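Local coordinates for protein suppressor of fused homolog (Drosophila melanogaster, PDB 6LPH) that probably binds and sequesters transcription factors as a member of the suppressor of fused family, this chain being the N-terminal part of the protein, at residues W72-F77 / L104-A109. Numbering follows the deposited sequence.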
loop_
_atom_site.group_PDB
_atom_site.type_symbol
_atom_site.label_atom_id
_atom_site.label_comp_id
_atom_site.label_asym_id
_atom_site.label_seq_id
_atom_site.Cartn_x
_atom_site.Cartn_y
_atom_site.Cartn_z
ATOM N N TRP A 72 0.314 -3.295 9.876
ATOM C CA TRP A 72 -0.879 -3.420 9.068
ATOM C C TRP A 72 -0.482 -3.541 7.614
ATOM O O TRP A 72 0.371 -2.779 7.154
ATOM C CB TRP A 72 -1.687 -2.159 9.244
ATOM C CG TRP A 72 -2.066 -1.846 10.675
ATOM C CD1 TRP A 72 -1.675 -0.750 11.449
ATOM C CD2 TRP A 72 -2.957 -2.610 11.526
ATOM N NE1 TRP A 72 -2.272 -0.786 12.705
ATOM C CE2 TRP A 72 -3.043 -1.880 12.813
ATOM C CE3 TRP A 72 -3.670 -3.779 11.375
ATOM C CZ2 TRP A 72 -3.805 -2.344 13.862
ATOM C CZ3 TRP A 72 -4.438 -4.236 12.464
ATOM C CH2 TRP A 72 -4.508 -3.529 13.656
ATOM N N HIS A 73 -1.076 -4.481 6.870
ATOM C CA HIS A 73 -0.692 -4.733 5.447
ATOM C C HIS A 73 -1.909 -4.445 4.567
ATOM O O HIS A 73 -2.994 -5.046 4.768
ATOM C CB HIS A 73 -0.242 -6.169 5.318
ATOM C CG HIS A 73 0.323 -6.558 3.964
ATOM N ND1 HIS A 73 0.433 -7.858 3.593
ATOM C CD2 HIS A 73 0.827 -5.805 2.903
ATOM C CE1 HIS A 73 0.985 -7.949 2.360
ATOM N NE2 HIS A 73 1.252 -6.702 1.933
ATOM N N TYR A 74 -1.764 -3.483 3.656
ATOM C CA TYR A 74 -2.856 -3.058 2.783
ATOM C C TYR A 74 -2.623 -3.566 1.366
ATOM O O TYR A 74 -1.497 -3.487 0.887
ATOM C CB TYR A 74 -2.884 -1.536 2.722
ATOM C CG TYR A 74 -3.138 -0.955 4.107
ATOM C CD1 TYR A 74 -2.097 -0.795 5.020
ATOM C CD2 TYR A 74 -4.429 -0.638 4.507
ATOM C CE1 TYR A 74 -2.344 -0.234 6.314
ATOM C CE2 TYR A 74 -4.683 -0.061 5.794
ATOM C CZ TYR A 74 -3.619 0.098 6.687
ATOM O OH TYR A 74 -3.832 0.603 7.956
ATOM N N ILE A 75 -3.675 -4.074 0.710
ATOM C CA ILE A 75 -3.548 -4.578 -0.713
ATOM C C ILE A 75 -4.702 -4.045 -1.560
ATOM O O ILE A 75 -5.865 -4.202 -1.174
ATOM C CB ILE A 75 -3.457 -6.115 -0.815
ATOM C CG1 ILE A 75 -2.334 -6.657 0.069
ATOM C CG2 ILE A 75 -3.208 -6.549 -2.293
ATOM C CD1 ILE A 75 -2.818 -7.170 1.400
ATOM N N SER A 76 -4.388 -3.387 -2.692
ATOM C CA SER A 76 -5.422 -2.777 -3.551
ATOM C C SER A 76 -5.950 -3.751 -4.583
ATOM O O SER A 76 -5.257 -4.720 -4.966
ATOM C CB SER A 76 -4.853 -1.557 -4.317
ATOM O OG SER A 76 -4.020 -1.973 -5.428
ATOM N N PHE A 77 -7.167 -3.477 -5.059
ATOM C CA PHE A 77 -7.761 -4.236 -6.171
ATOM C C PHE A 77 -8.359 -3.218 -7.109
ATOM O O PHE A 77 -9.311 -2.497 -6.725
ATOM C CB PHE A 77 -8.909 -5.125 -5.693
ATOM C CG PHE A 77 -8.514 -6.169 -4.682
ATOM C CD1 PHE A 77 -8.343 -5.831 -3.333
ATOM C CD2 PHE A 77 -8.396 -7.508 -5.058
ATOM C CE1 PHE A 77 -8.009 -6.797 -2.389
ATOM C CE2 PHE A 77 -8.079 -8.475 -4.106
ATOM C CZ PHE A 77 -7.880 -8.121 -2.769
ATOM N N LEU A 104 -1.127 -2.152 -5.737
ATOM C CA LEU A 104 -0.376 -1.488 -4.701
ATOM C C LEU A 104 -0.482 -2.226 -3.363
ATOM O O LEU A 104 -1.576 -2.705 -2.993
ATOM C CB LEU A 104 -0.940 -0.085 -4.485
ATOM C CG LEU A 104 -0.809 0.843 -5.716
ATOM C CD1 LEU A 104 -1.583 2.136 -5.498
ATOM C CD2 LEU A 104 0.665 1.140 -6.016
ATOM N N THR A 105 0.643 -2.319 -2.648
ATOM C CA THR A 105 0.609 -2.725 -1.246
ATOM C C THR A 105 1.282 -1.678 -0.334
ATOM O O THR A 105 2.013 -0.793 -0.810
ATOM C CB THR A 105 1.184 -4.133 -0.990
ATOM O OG1 THR A 105 2.608 -4.078 -0.982
ATOM C CG2 THR A 105 0.725 -5.164 -2.089
ATOM N N PHE A 106 1.027 -1.775 0.966
ATOM C CA PHE A 106 1.639 -0.823 1.897
ATOM C C PHE A 106 1.739 -1.523 3.253
ATOM O O PHE A 106 0.845 -2.294 3.624
ATOM C CB PHE A 106 0.781 0.433 1.947
ATOM C CG PHE A 106 1.282 1.522 2.898
ATOM C CD1 PHE A 106 2.559 2.095 2.742
ATOM C CD2 PHE A 106 0.448 2.018 3.891
ATOM C CE1 PHE A 106 3.010 3.122 3.565
ATOM C CE2 PHE A 106 0.882 3.084 4.729
ATOM C CZ PHE A 106 2.169 3.615 4.574
ATOM N N ARG A 107 2.871 -1.341 3.930
ATOM C CA ARG A 107 3.060 -1.928 5.271
ATOM C C ARG A 107 3.228 -0.813 6.279
ATOM O O ARG A 107 4.159 0.014 6.194
ATOM C CB ARG A 107 4.234 -2.878 5.312
ATOM C CG ARG A 107 4.003 -4.108 4.388
ATOM C CD ARG A 107 5.162 -5.073 4.442
ATOM N NE ARG A 107 4.991 -6.150 3.456
ATOM C CZ ARG A 107 4.275 -7.261 3.670
ATOM N NH1 ARG A 107 3.688 -7.473 4.875
ATOM N NH2 ARG A 107 4.183 -8.197 2.714
ATOM N N LEU A 108 2.332 -0.786 7.239
ATOM C CA LEU A 108 2.306 0.351 8.173
ATOM C C LEU A 108 2.556 -0.076 9.634
ATOM O O LEU A 108 1.775 -0.837 10.210
ATOM C CB LEU A 108 0.993 1.099 8.016
ATOM C CG LEU A 108 0.721 2.188 9.087
ATOM C CD1 LEU A 108 1.723 3.325 8.973
ATOM C CD2 LEU A 108 -0.718 2.703 8.948
ATOM N N ALA A 109 3.646 0.423 10.224
ATOM C CA ALA A 109 4.042 0.045 11.583
ATOM C C ALA A 109 2.970 0.465 12.581
ATOM O O ALA A 109 2.393 1.553 12.478
ATOM C CB ALA A 109 5.399 0.666 11.953
#
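H73 and R107 face each other as a non-hydrogen-bonded antiparallel pair, their imidazole and guanidinium stacked with 3.6 Å between group centres and planes 25° from parallel. The trans chi1 of H73 (-174°) swings the ring beside its own carbonyl carbon, where it meets the guanidinium. From CB, 4.2 Å from R107 NH1, the side chain runs into a ring whose five atoms all have a neighbour on strand 97-109. CG and ND1 lie against NH1, which sits above the middle of the imidazole; CD2 has F106 O at the ring edge, in plane; CE1 comes to 3.2 Å from R107 NH2; and NE2 lies over the guanidinium near its rim and beside T105 CB. I75 CD1 covers the other face of the ring. Y29 bonds ND1 and D178 bonds NE2; D178 also forms a salt bridge with R107 NH2, which probably offsets the charge of the stacked cation, and Q195 bonds R107 NE. Replacing H73 by alanine is likely to take away the surface on which the guanidinium stacks and to leave Y29 and D178 without this partner.

On the other face of the sheet, Y74 and F106 lie side by side, CD1 to CD2 4.0 Å, while Y74 OH reaches L108 CD2 and bonds the carbonyl of P129. The backbones are joined by paired bonds at W72–L108 and Y74–F106. Beyond them S76 N donates to L104 O at 2.9 Å, and S76 OG, also bonded to E103, accepts from L104 N in place of a backbone carbonyl. The contact is an antiparallel ladder, finished by a serine side chain, between two central strands, 71-77 and 97-109, of the mixed beta-sheet in the SUFU-family domain.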